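WbbM protein (Klebsiella pneumoniae, PDB 6U4B) acts as a bifunctional glycosyltransferase that builds O-antigen polysaccharide, works as a trimer and binds magnesium. Local coordinates at residues N167-Y172 and L178-Y183; A444-D449 and G456-K461; E130-I135 and Q281-S286; T83-V88 and D221-Y226. All coordinates share one frame; numbering follows the deposited sequence.

Contact 1. Residues N167-Y172 and L178-Y183; sequences NNYDHY and LHIRDY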
# COMPACT_ATOMS: atom_id res chain seq x y z
N ASN A 167 -4.37 -56.15 35.41
CA ASN A 167 -5.52 -56.28 34.51
C ASN A 167 -5.56 -55.03 33.63
O ASN A 167 -4.68 -54.18 33.70
CB ASN A 167 -6.80 -56.50 35.32
CG ASN A 167 -6.99 -55.48 36.43
OD1 ASN A 167 -6.71 -54.29 36.26
ND2 ASN A 167 -7.46 -55.95 37.58
N ASN A 168 -6.61 -54.93 32.80
CA ASN A 168 -6.67 -53.83 31.84
C ASN A 168 -6.85 -52.49 32.53
O ASN A 168 -6.31 -51.47 32.07
CB ASN A 168 -7.79 -54.08 30.83
CG ASN A 168 -7.46 -55.20 29.86
OD1 ASN A 168 -6.42 -55.20 29.20
ND2 ASN A 168 -8.35 -56.19 29.79
N TYR A 169 -7.62 -52.46 33.62
CA TYR A 169 -7.75 -51.23 34.39
C TYR A 169 -6.41 -50.80 34.96
O TYR A 169 -5.99 -49.65 34.79
CB TYR A 169 -8.77 -51.42 35.52
CG TYR A 169 -8.93 -50.21 36.41
CD1 TYR A 169 -8.13 -50.03 37.53
CD2 TYR A 169 -9.90 -49.25 36.14
CE1 TYR A 169 -8.27 -48.92 38.35
CE2 TYR A 169 -10.05 -48.14 36.96
CZ TYR A 169 -9.24 -47.99 38.05
OH TYR A 169 -9.39 -46.88 38.87
N ASP A 170 -5.72 -51.72 35.63
CA ASP A 170 -4.41 -51.41 36.21
C ASP A 170 -3.40 -51.02 35.14
O ASP A 170 -2.48 -50.25 35.41
CB ASP A 170 -3.92 -52.60 37.03
CG ASP A 170 -2.65 -52.31 37.79
OD1 ASP A 170 -2.55 -51.23 38.41
OD2 ASP A 170 -1.74 -53.17 37.79
N HIS A 171 -3.57 -51.53 33.91
CA HIS A 171 -2.66 -51.19 32.83
C HIS A 171 -2.79 -49.72 32.44
O HIS A 171 -1.80 -49.07 32.08
CB HIS A 171 -2.90 -52.09 31.63
CG HIS A 171 -1.83 -52.01 30.58
ND1 HIS A 171 -0.53 -52.39 30.82
CD2 HIS A 171 -1.87 -51.59 29.29
CE1 HIS A 171 0.19 -52.22 29.73
NE2 HIS A 171 -0.60 -51.73 28.78
N TYR A 172 -4.01 -49.18 32.50
CA TYR A 172 -4.17 -47.75 32.25
C TYR A 172 -3.53 -46.93 33.35
O TYR A 172 -2.85 -45.93 33.08
CB TYR A 172 -5.66 -47.40 32.12
CG TYR A 172 -5.91 -46.05 31.47
CD1 TYR A 172 -5.71 -44.86 32.17
CD2 TYR A 172 -6.34 -45.96 30.15
CE1 TYR A 172 -5.93 -43.63 31.58
CE2 TYR A 172 -6.57 -44.73 29.55
CZ TYR A 172 -6.36 -43.57 30.27
OH TYR A 172 -6.59 -42.35 29.67
N LEU A 178 -0.35 -41.88 31.04
CA LEU A 178 -1.77 -42.04 31.29
C LEU A 178 -2.10 -41.64 32.73
O LEU A 178 -1.26 -41.75 33.63
CB LEU A 178 -2.22 -43.49 31.04
CG LEU A 178 -2.05 -44.02 29.62
CD1 LEU A 178 -2.44 -45.49 29.54
CD2 LEU A 178 -2.87 -43.19 28.64
N HIS A 179 -3.33 -41.18 32.93
CA HIS A 179 -3.82 -40.76 34.23
C HIS A 179 -5.19 -41.38 34.43
O HIS A 179 -6.13 -41.06 33.70
CB HIS A 179 -3.86 -39.24 34.33
CG HIS A 179 -2.53 -38.59 34.09
ND1 HIS A 179 -1.65 -38.30 35.11
CD2 HIS A 179 -1.93 -38.19 32.95
CE1 HIS A 179 -0.56 -37.73 34.60
NE2 HIS A 179 -0.71 -37.66 33.29
N ILE A 180 -5.30 -42.27 35.42
CA ILE A 180 -6.48 -43.12 35.55
C ILE A 180 -7.74 -42.31 35.79
O ILE A 180 -8.84 -42.77 35.46
CB ILE A 180 -6.25 -44.15 36.68
CG1 ILE A 180 -7.35 -45.21 36.67
CG2 ILE A 180 -6.16 -43.46 38.04
CD1 ILE A 180 -7.44 -45.97 35.36
N ARG A 181 -7.62 -41.09 36.33
CA ARG A 181 -8.79 -40.25 36.53
C ARG A 181 -9.51 -39.96 35.22
O ARG A 181 -10.74 -39.80 35.21
CB ARG A 181 -8.40 -38.95 37.23
CG ARG A 181 -7.69 -37.94 36.33
CD ARG A 181 -7.31 -36.68 37.09
NE ARG A 181 -6.26 -36.94 38.07
CZ ARG A 181 -4.96 -36.78 37.83
NH1 ARG A 181 -4.07 -37.04 38.78
NH2 ARG A 181 -4.55 -36.36 36.65
N ASP A 182 -8.77 -39.90 34.11
CA ASP A 182 -9.40 -39.68 32.81
C ASP A 182 -10.20 -40.91 32.39
O ASP A 182 -11.32 -40.77 31.87
CB ASP A 182 -8.34 -39.35 31.77
CG ASP A 182 -7.54 -38.10 32.12
OD1 ASP A 182 -8.10 -37.21 32.79
OD2 ASP A 182 -6.36 -38.02 31.72
N TYR A 183 -9.65 -42.11 32.60
CA TYR A 183 -10.37 -43.33 32.26
C TYR A 183 -11.54 -43.56 33.21
O TYR A 183 -12.61 -44.01 32.79
CB TYR A 183 -9.42 -44.52 32.27
CG TYR A 183 -10.06 -45.84 31.90
CD1 TYR A 183 -9.93 -46.95 32.72
CD2 TYR A 183 -10.78 -45.98 30.72
CE1 TYR A 183 -10.51 -48.16 32.39
CE2 TYR A 183 -11.37 -47.18 30.38
CZ TYR A 183 -11.23 -48.27 31.21
OH TYR A 183 -11.81 -49.47 30.87
O HOH W 1 -4.92 -40.17 30.70

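Contact 2. Residues A444-D449 and G456-K461; sequences AMSASD and GEYLQK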
# COMPACT_ATOMS: atom_id res chain seq x y z
N ALA A 444 36.92 -21.21 -18.75
CA ALA A 444 36.79 -21.35 -17.31
C ALA A 444 36.95 -22.81 -16.91
O ALA A 444 36.41 -23.71 -17.56
CB ALA A 444 35.44 -20.81 -16.84
N MET A 445 37.70 -23.05 -15.84
CA MET A 445 38.00 -24.40 -15.40
C MET A 445 36.79 -25.01 -14.70
O MET A 445 36.26 -24.44 -13.74
CB MET A 445 39.21 -24.40 -14.46
CG MET A 445 40.51 -23.96 -15.11
SD MET A 445 40.98 -24.99 -16.52
CE MET A 445 42.67 -24.46 -16.76
N SER A 446 36.35 -26.17 -15.18
CA SER A 446 35.26 -26.89 -14.55
C SER A 446 35.79 -27.71 -13.37
O SER A 446 37.00 -27.87 -13.17
CB SER A 446 34.57 -27.81 -15.55
OG SER A 446 35.40 -28.89 -15.92
N ALA A 447 34.86 -28.23 -12.57
CA ALA A 447 35.21 -29.05 -11.42
C ALA A 447 34.12 -30.09 -11.21
O ALA A 447 32.95 -29.73 -11.02
CB ALA A 447 35.39 -28.19 -10.16
N SER A 448 34.50 -31.36 -11.26
CA SER A 448 33.56 -32.46 -11.07
C SER A 448 34.36 -33.71 -10.72
O SER A 448 35.56 -33.64 -10.45
CB SER A 448 32.71 -32.67 -12.33
OG SER A 448 33.48 -33.22 -13.38
N ASP A 449 33.69 -34.86 -10.74
CA ASP A 449 34.37 -36.13 -10.49
C ASP A 449 35.33 -36.50 -11.61
O ASP A 449 36.20 -37.35 -11.41
CB ASP A 449 33.36 -37.25 -10.28
CG ASP A 449 32.70 -37.20 -8.92
OD1 ASP A 449 33.35 -36.73 -7.96
OD2 ASP A 449 31.54 -37.64 -8.80
N GLY A 456 34.22 -25.92 -22.04
CA GLY A 456 33.81 -26.47 -23.32
C GLY A 456 34.07 -27.96 -23.42
O GLY A 456 33.21 -28.72 -23.88
N GLU A 457 35.26 -28.39 -23.00
CA GLU A 457 35.56 -29.82 -23.01
C GLU A 457 34.68 -30.57 -22.02
O GLU A 457 34.23 -31.69 -22.29
CB GLU A 457 37.04 -30.06 -22.70
CG GLU A 457 37.49 -31.47 -23.00
CD GLU A 457 38.83 -31.81 -22.38
OE1 GLU A 457 39.70 -30.92 -22.33
OE2 GLU A 457 39.00 -32.96 -21.93
N TYR A 458 34.42 -29.97 -20.85
CA TYR A 458 33.54 -30.59 -19.86
C TYR A 458 32.15 -30.82 -20.42
O TYR A 458 31.55 -31.88 -20.19
CB TYR A 458 33.49 -29.72 -18.60
CG TYR A 458 32.43 -30.12 -17.59
CD1 TYR A 458 32.63 -31.21 -16.75
CD2 TYR A 458 31.25 -29.40 -17.47
CE1 TYR A 458 31.67 -31.58 -15.82
CE2 TYR A 458 30.28 -29.76 -16.54
CZ TYR A 458 30.50 -30.86 -15.72
OH TYR A 458 29.54 -31.22 -14.79
N LEU A 459 31.62 -29.84 -21.15
CA LEU A 459 30.28 -29.99 -21.72
C LEU A 459 30.24 -31.10 -22.77
O LEU A 459 29.26 -31.85 -22.85
CB LEU A 459 29.82 -28.66 -22.33
CG LEU A 459 29.61 -27.49 -21.37
CD1 LEU A 459 28.72 -26.42 -22.00
CD2 LEU A 459 29.05 -27.95 -20.03
N GLN A 460 31.30 -31.23 -23.57
CA GLN A 460 31.30 -32.23 -24.63
C GLN A 460 31.54 -33.64 -24.09
O GLN A 460 30.91 -34.60 -24.56
CB GLN A 460 32.34 -31.89 -25.69
CG GLN A 460 31.80 -31.07 -26.85
CD GLN A 460 32.77 -30.99 -28.01
OE1 GLN A 460 33.88 -30.50 -27.87
NE2 GLN A 460 32.34 -31.49 -29.17
N LYS A 461 32.44 -33.79 -23.13
CA LYS A 461 32.83 -35.11 -22.65
C LYS A 461 31.93 -35.60 -21.52
O LYS A 461 31.35 -36.68 -21.61
CB LYS A 461 34.30 -35.09 -22.19
CG LYS A 461 35.28 -34.64 -23.27
CD LYS A 461 35.33 -35.63 -24.42
CE LYS A 461 36.26 -35.14 -25.52
NZ LYS A 461 37.64 -34.87 -25.01

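Contact 3. Residues E130-I135 and Q281-S286; sequences EEYEKI and QRTFVS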
# COMPACT_ATOMS: atom_id res chain seq x y z
N GLU A 130 5.19 -54.58 -4.17
CA GLU A 130 4.17 -55.48 -4.71
C GLU A 130 4.17 -56.82 -3.99
O GLU A 130 3.11 -57.43 -3.83
CB GLU A 130 4.37 -55.66 -6.21
CG GLU A 130 3.67 -54.59 -7.05
CD GLU A 130 4.09 -54.60 -8.51
OE1 GLU A 130 4.94 -53.77 -8.89
OE2 GLU A 130 3.59 -55.46 -9.27
N GLU A 131 5.34 -57.30 -3.55
CA GLU A 131 5.38 -58.54 -2.78
C GLU A 131 4.69 -58.38 -1.43
O GLU A 131 4.01 -59.30 -0.96
CB GLU A 131 6.83 -58.99 -2.59
CG GLU A 131 6.97 -60.24 -1.73
CD GLU A 131 8.37 -60.42 -1.18
OE1 GLU A 131 9.18 -59.48 -1.31
OE2 GLU A 131 8.66 -61.50 -0.62
N TYR A 132 4.87 -57.22 -0.80
CA TYR A 132 4.22 -56.95 0.49
C TYR A 132 2.71 -57.09 0.37
O TYR A 132 2.07 -57.76 1.19
CB TYR A 132 4.61 -55.55 0.97
CG TYR A 132 3.89 -55.08 2.21
CD1 TYR A 132 4.29 -55.49 3.48
CD2 TYR A 132 2.82 -54.19 2.12
CE1 TYR A 132 3.64 -55.06 4.61
CE2 TYR A 132 2.17 -53.75 3.26
CZ TYR A 132 2.58 -54.18 4.50
OH TYR A 132 1.93 -53.75 5.64
N GLU A 133 2.12 -56.46 -0.65
CA GLU A 133 0.68 -56.51 -0.82
C GLU A 133 0.20 -57.90 -1.22
O GLU A 133 -0.95 -58.26 -0.95
CB GLU A 133 0.25 -55.47 -1.86
CG GLU A 133 0.49 -54.04 -1.43
CD GLU A 133 0.37 -53.05 -2.57
OE1 GLU A 133 1.33 -52.93 -3.36
OE2 GLU A 133 -0.69 -52.40 -2.68
N LYS A 134 1.07 -58.69 -1.85
CA LYS A 134 0.69 -60.04 -2.26
C LYS A 134 0.68 -61.01 -1.08
O LYS A 134 -0.29 -61.74 -0.88
CB LYS A 134 1.63 -60.55 -3.35
CG LYS A 134 1.29 -61.93 -3.89
CD LYS A 134 0.06 -61.89 -4.79
CE LYS A 134 -0.27 -63.27 -5.36
NZ LYS A 134 -0.81 -64.20 -4.32
N ILE A 135 1.76 -61.03 -0.29
CA ILE A 135 1.87 -62.04 0.76
C ILE A 135 0.90 -61.76 1.90
O ILE A 135 0.43 -62.69 2.56
CB ILE A 135 3.33 -62.14 1.27
CG1 ILE A 135 3.74 -60.87 2.01
CG2 ILE A 135 4.28 -62.42 0.11
CD1 ILE A 135 5.10 -60.97 2.67
N GLN A 281 -3.07 -61.29 11.79
CA GLN A 281 -1.73 -60.84 12.15
C GLN A 281 -1.55 -59.36 11.82
O GLN A 281 -2.20 -58.82 10.93
CB GLN A 281 -0.67 -61.67 11.42
CG GLN A 281 -0.65 -63.16 11.77
CD GLN A 281 0.52 -63.89 11.14
OE1 GLN A 281 0.51 -64.18 9.94
NE2 GLN A 281 1.54 -64.17 11.94
N ARG A 282 -0.64 -58.72 12.55
CA ARG A 282 -0.26 -57.33 12.30
C ARG A 282 1.03 -57.29 11.50
O ARG A 282 1.92 -58.12 11.68
CB ARG A 282 -0.06 -56.56 13.61
CG ARG A 282 -1.27 -56.53 14.52
CD ARG A 282 -1.04 -55.63 15.73
NE ARG A 282 -0.23 -56.27 16.77
CZ ARG A 282 -0.73 -57.01 17.75
NH1 ARG A 282 -2.04 -57.22 17.84
NH2 ARG A 282 0.08 -57.55 18.66
N THR A 283 1.14 -56.29 10.62
CA THR A 283 2.35 -56.07 9.86
C THR A 283 3.01 -54.76 10.27
O THR A 283 2.37 -53.86 10.83
CB THR A 283 2.08 -56.06 8.35
OG1 THR A 283 1.51 -54.79 7.97
CG2 THR A 283 1.12 -57.18 7.96
N PHE A 284 4.30 -54.65 9.98
CA PHE A 284 5.04 -53.41 10.16
C PHE A 284 6.01 -53.23 9.00
O PHE A 284 6.69 -54.17 8.59
CB PHE A 284 5.81 -53.37 11.48
CG PHE A 284 6.66 -52.14 11.64
CD1 PHE A 284 8.04 -52.23 11.58
CD2 PHE A 284 6.09 -50.89 11.83
CE1 PHE A 284 8.83 -51.10 11.71
CE2 PHE A 284 6.87 -49.76 11.96
CZ PHE A 284 8.24 -49.86 11.90
N VAL A 285 6.06 -52.00 8.49
CA VAL A 285 6.94 -51.63 7.38
C VAL A 285 8.10 -50.83 7.96
O VAL A 285 7.90 -49.73 8.49
CB VAL A 285 6.18 -50.83 6.32
CG1 VAL A 285 7.11 -50.40 5.20
CG2 VAL A 285 5.02 -51.65 5.77
N SER A 286 9.31 -51.37 7.85
CA SER A 286 10.46 -50.80 8.53
C SER A 286 11.09 -49.63 7.78
O SER A 286 11.80 -48.83 8.39
CB SER A 286 11.51 -51.88 8.78
OG SER A 286 11.68 -52.70 7.64

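Contact 4. Residues T83-V88 and D221-Y226; sequences TAHYWV and DIFVDY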
# COMPACT_ATOMS: atom_id res chain seq x y z
N THR A 83 -10.10 -39.05 14.33
CA THR A 83 -10.51 -38.03 13.37
C THR A 83 -10.79 -38.64 12.00
O THR A 83 -11.67 -38.16 11.28
CB THR A 83 -9.44 -36.94 13.26
OG1 THR A 83 -8.22 -37.50 12.77
CG2 THR A 83 -9.18 -36.33 14.62
N ALA A 84 -10.04 -39.68 11.61
CA ALA A 84 -10.37 -40.39 10.38
C ALA A 84 -11.67 -41.17 10.54
O ALA A 84 -12.54 -41.13 9.67
CB ALA A 84 -9.22 -41.32 9.99
N HIS A 85 -11.80 -41.90 11.66
CA HIS A 85 -13.04 -42.58 11.99
C HIS A 85 -14.23 -41.62 11.92
O HIS A 85 -15.23 -41.89 11.25
CB HIS A 85 -12.91 -43.21 13.38
CG HIS A 85 -14.13 -43.95 13.85
ND1 HIS A 85 -14.15 -44.66 15.03
CD2 HIS A 85 -15.36 -44.08 13.32
CE1 HIS A 85 -15.34 -45.20 15.20
NE2 HIS A 85 -16.10 -44.87 14.18
N TYR A 86 -14.12 -40.48 12.61
CA TYR A 86 -15.21 -39.51 12.63
C TYR A 86 -15.54 -39.02 11.22
O TYR A 86 -16.72 -38.95 10.84
CB TYR A 86 -14.85 -38.33 13.53
CG TYR A 86 -15.94 -37.30 13.67
CD1 TYR A 86 -16.04 -36.24 12.77
CD2 TYR A 86 -16.88 -37.38 14.70
CE1 TYR A 86 -17.05 -35.30 12.89
CE2 TYR A 86 -17.88 -36.44 14.82
CZ TYR A 86 -17.96 -35.40 13.92
OH TYR A 86 -18.96 -34.46 14.05
N TRP A 87 -14.52 -38.69 10.44
CA TRP A 87 -14.75 -38.12 9.11
C TRP A 87 -15.46 -39.12 8.20
O TRP A 87 -16.37 -38.74 7.45
CB TRP A 87 -13.43 -37.67 8.49
CG TRP A 87 -13.60 -37.07 7.12
CD1 TRP A 87 -13.86 -35.76 6.83
CD2 TRP A 87 -13.52 -37.75 5.87
NE1 TRP A 87 -13.95 -35.59 5.47
CE2 TRP A 87 -13.74 -36.80 4.86
CE3 TRP A 87 -13.28 -39.08 5.50
CZ2 TRP A 87 -13.73 -37.12 3.50
CZ3 TRP A 87 -13.27 -39.40 4.15
CH2 TRP A 87 -13.50 -38.43 3.17
N VAL A 88 -15.04 -40.39 8.23
CA VAL A 88 -15.72 -41.41 7.44
C VAL A 88 -17.15 -41.59 7.91
O VAL A 88 -18.08 -41.70 7.10
CB VAL A 88 -14.93 -42.74 7.50
CG1 VAL A 88 -15.70 -43.84 6.80
CG2 VAL A 88 -13.55 -42.57 6.88
N ASP A 221 -23.26 -51.96 9.54
CA ASP A 221 -24.22 -51.66 10.60
C ASP A 221 -23.54 -51.65 11.97
O ASP A 221 -23.91 -50.85 12.84
CB ASP A 221 -25.36 -52.67 10.57
CG ASP A 221 -26.29 -52.44 9.40
OD1 ASP A 221 -26.59 -51.26 9.10
OD2 ASP A 221 -26.73 -53.43 8.78
N ILE A 222 -22.55 -52.51 12.18
CA ILE A 222 -21.81 -52.49 13.44
C ILE A 222 -20.96 -51.22 13.53
O ILE A 222 -20.78 -50.67 14.62
CB ILE A 222 -20.95 -53.76 13.57
CG1 ILE A 222 -21.84 -55.00 13.51
CG2 ILE A 222 -20.16 -53.75 14.87
CD1 ILE A 222 -21.11 -56.30 13.81
N PHE A 223 -20.45 -50.74 12.40
CA PHE A 223 -19.64 -49.52 12.41
C PHE A 223 -20.46 -48.30 12.80
O PHE A 223 -20.00 -47.46 13.58
CB PHE A 223 -18.98 -49.32 11.04
CG PHE A 223 -18.37 -47.96 10.86
CD1 PHE A 223 -17.14 -47.66 11.43
CD2 PHE A 223 -19.01 -46.99 10.11
CE1 PHE A 223 -16.57 -46.41 11.26
CE2 PHE A 223 -18.45 -45.74 9.94
CZ PHE A 223 -17.23 -45.45 10.51
N VAL A 224 -21.67 -48.18 12.26
CA VAL A 224 -22.52 -47.03 12.59
C VAL A 224 -22.92 -47.06 14.05
O VAL A 224 -22.87 -46.03 14.75
CB VAL A 224 -23.74 -46.98 11.66
CG1 VAL A 224 -24.79 -46.02 12.21
CG2 VAL A 224 -23.33 -46.56 10.27
N ASP A 225 -23.34 -48.23 14.55
CA ASP A 225 -23.75 -48.34 15.95
C ASP A 225 -22.59 -48.02 16.89
O ASP A 225 -22.75 -47.28 17.86
CB ASP A 225 -24.30 -49.73 16.22
CG ASP A 225 -24.80 -49.89 17.64
OD1 ASP A 225 -25.91 -49.41 17.94
OD2 ASP A 225 -24.07 -50.48 18.47
N TYR A 226 -21.41 -48.58 16.60
CA TYR A 226 -20.24 -48.29 17.43
C TYR A 226 -19.86 -46.82 17.36
O TYR A 226 -19.43 -46.23 18.36
CB TYR A 226 -19.07 -49.18 17.01
CG TYR A 226 -17.76 -48.85 17.68
CD1 TYR A 226 -16.64 -48.53 16.93
CD2 TYR A 226 -17.65 -48.85 19.07
CE1 TYR A 226 -15.43 -48.22 17.55
CE2 TYR A 226 -16.46 -48.54 19.69
CZ TYR A 226 -15.35 -48.23 18.92
OH TYR A 226 -14.15 -47.92 19.54

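Contact 1. Residues N167-Y172 and L178-Y183
Y172, H179 and D182 meet at a single water. D182 OD2 accepts from this water at 2.8 Å. H179 N donates to it at 2.9 Å. Y172 OH is bonded to the same water at 2.9 Å. D182 OD2 is also bonded to Y246 OH, so the carboxylate is gripped from two sources. The Y172 ring is clamped between aliphatic groups on both faces. Y183 CB sits over the centre of one face, 3.6 Å from the ring centroid. L178 CD1 covers the opposite face at 4.0 Å from the centroid. Both are CH-pi contacts. Y172 CG is anti to the backbone N (chi1 -163°), which extends the ring from helix 168-173 into this slot. H179 O meets the ring edge, 3.3 Å from Y172 CE1. The Y183 ring runs nearly parallel to the Y172 ring, but it is slid aside and the two barely overlap. A further CH-pi contact lies beside this: I180 CD1 stands over the Y169 ring, 4.0 Å from its centroid. I257 and R260 of helix 253-272 also pack on Y172. At the start of the first helix, N167 OD1 takes D170 N at 2.8 Å, an N-cap. The whole is two consecutive helices, 168-173 and 180-193, joined by a short loop and interlocked through tyrosines within the DUF4422 region.

Contact 2. Residues A444-D449 and G456-K461
The connection between helices 434-441 and 455-461 folds back over the second helix, so that S446 and S448 rest on Y458. This belongs to the glycosyltransferase family 8 part of the chain. The two serines are two residues apart in an extended segment, and both direct their CB atoms at the helix. A447 between them points away. S446 meets the base of the tyrosine: S446 OG is 3.4 Å from Y458 CB, and S446 CB is 3.8 Å from Y458 CG. S448 meets the ring further out, with S448 OG 3.5 Å from Y458 CE1. Both hydroxyls approach the ring obliquely, and these are packing contacts. The polar bonds of the serines go to the loop itself. S446 OG is hydrogen-bonded to M453 O, and the backbones of these two residues are also bonded. S448 OG takes the backbone N of D450, an ST turn. This bond fits its chi1 of 71°, which sets OG between the backbone N and the carbonyl carbon. The Y458 ring leaves the helix toward the loop. Its OH is held twice, by W503 N and by D508 OD2 of helix 505-513. The ring is thus fixed at its far end while the serines line its flank. S446 also touches W503. The arrangement is a buried tyrosine of the following helix against which the inter-helix loop packs, in a domain whose family has the GT-A fold.

Contact 3. Residues E130-I135 and Q281-S286
Y132 has the largest share of the buried surface, and it meets T283 and V285 with the outer part of its ring. Y132 OH and T283 OG1 are hydrogen-bonded at 2.6 Å. Either hydroxyl could be the donor. T283 OG1 lies at the ring edge, near the ring plane. A chi1 of 78° turns this oxygen toward the tyrosine hydroxyl. H106 completes the polar group: its ND1 is bonded to Y132 OH, and its backbone N is bonded to T283 OG1. Both buried hydroxyls therefore have a second partner on one histidine. V285 supplies the apolar half of the contact. Its CG2 approaches the ring obliquely, 3.7 Å from Y132 CZ and 3.9 Å from Y132 CE1. T283 and V285 are two apart on the strand and face the helix together, while F284 between them faces away. The extended side chain of Y132 spans the gap. The backbones stay well apart, the nearest CA atoms being Y132 CA and V285 CA at 9.1 Å. F136 meets the Y132 ring and L138 also packs on it, while I128 packs on V285. Strand 277-285 runs between strands 122-125 and 152-159, parallel to both. The contact is the helix-on-sheet packing of an alpha/beta domain: the short helix 130-135 is laid over one face of the mixed sheet.

Contact 4. Residues T83-V88 and D221-Y226
A buried histidine is the unusual member of a largely aromatic helix interface: H85 sits among F223 and Y226. The three rings form an aromatic cluster. The H85 and F223 side chains run antiparallel past one another. F223 CE1 comes to 3.3 Å from both H85 NE2 and H85 CD2. The planes are inclined at 36°, an oblique pairing. Y226 reaches the other part of the imidazole. Its CE1 lies at the H85 ring edge, near the ring plane, 3.8 Å from H85 CE1. These two rings are closer to parallel but slid apart, with centroids 5.8 Å apart. V88, one turn on from H85, adds a looser contact, with V88 CG1 4.3 Å from F223 CZ. The helix segments cross at -111°, and their axes come no closer than 11.5 Å. That is a wide spacing, and the long aromatic side chains fill it. A fully extended first torsion (chi1 180°) carries the H85 ring out to meet the second helix. Beyond the pair, F231 meets H85 edge-to-face, and F262 and Y265 meet Y226. V88 and F223 both pack on V98 of strand 97-102. H85 NE2 is hydrogen-bonded to S227 OG, which is also bonded to F223 O. A hydroxyl that gives its proton to that carbonyl would have to accept from the imidazole. This is consistent with a proton on NE2, in a buried histidine whose NE2 is satisfied by S227 within an aromatic core.

How the contacts relate
Contacts 1, 3 and 4 belong to the N-terminal half of the chain, and contact 2 to the glycosyltransferase family 8 half. Contacts 1 and 4 are close, with nearest atoms about 11 Å apart. Helix 253-272 bridges them: I257 and R260 pack on contact 1, F262 and Y265 on contact 4. Contacts 3 and 4 have centres about 25 Å apart, and their segments alternate along the chain. Contact 2 lies far off, its centre about 68 Å from that of contact 1 and about 47 Å from that of contact 3. The magnesium held by D406, D408 and H560 is in the same half as contact 2. None of the four contacts adjoins it.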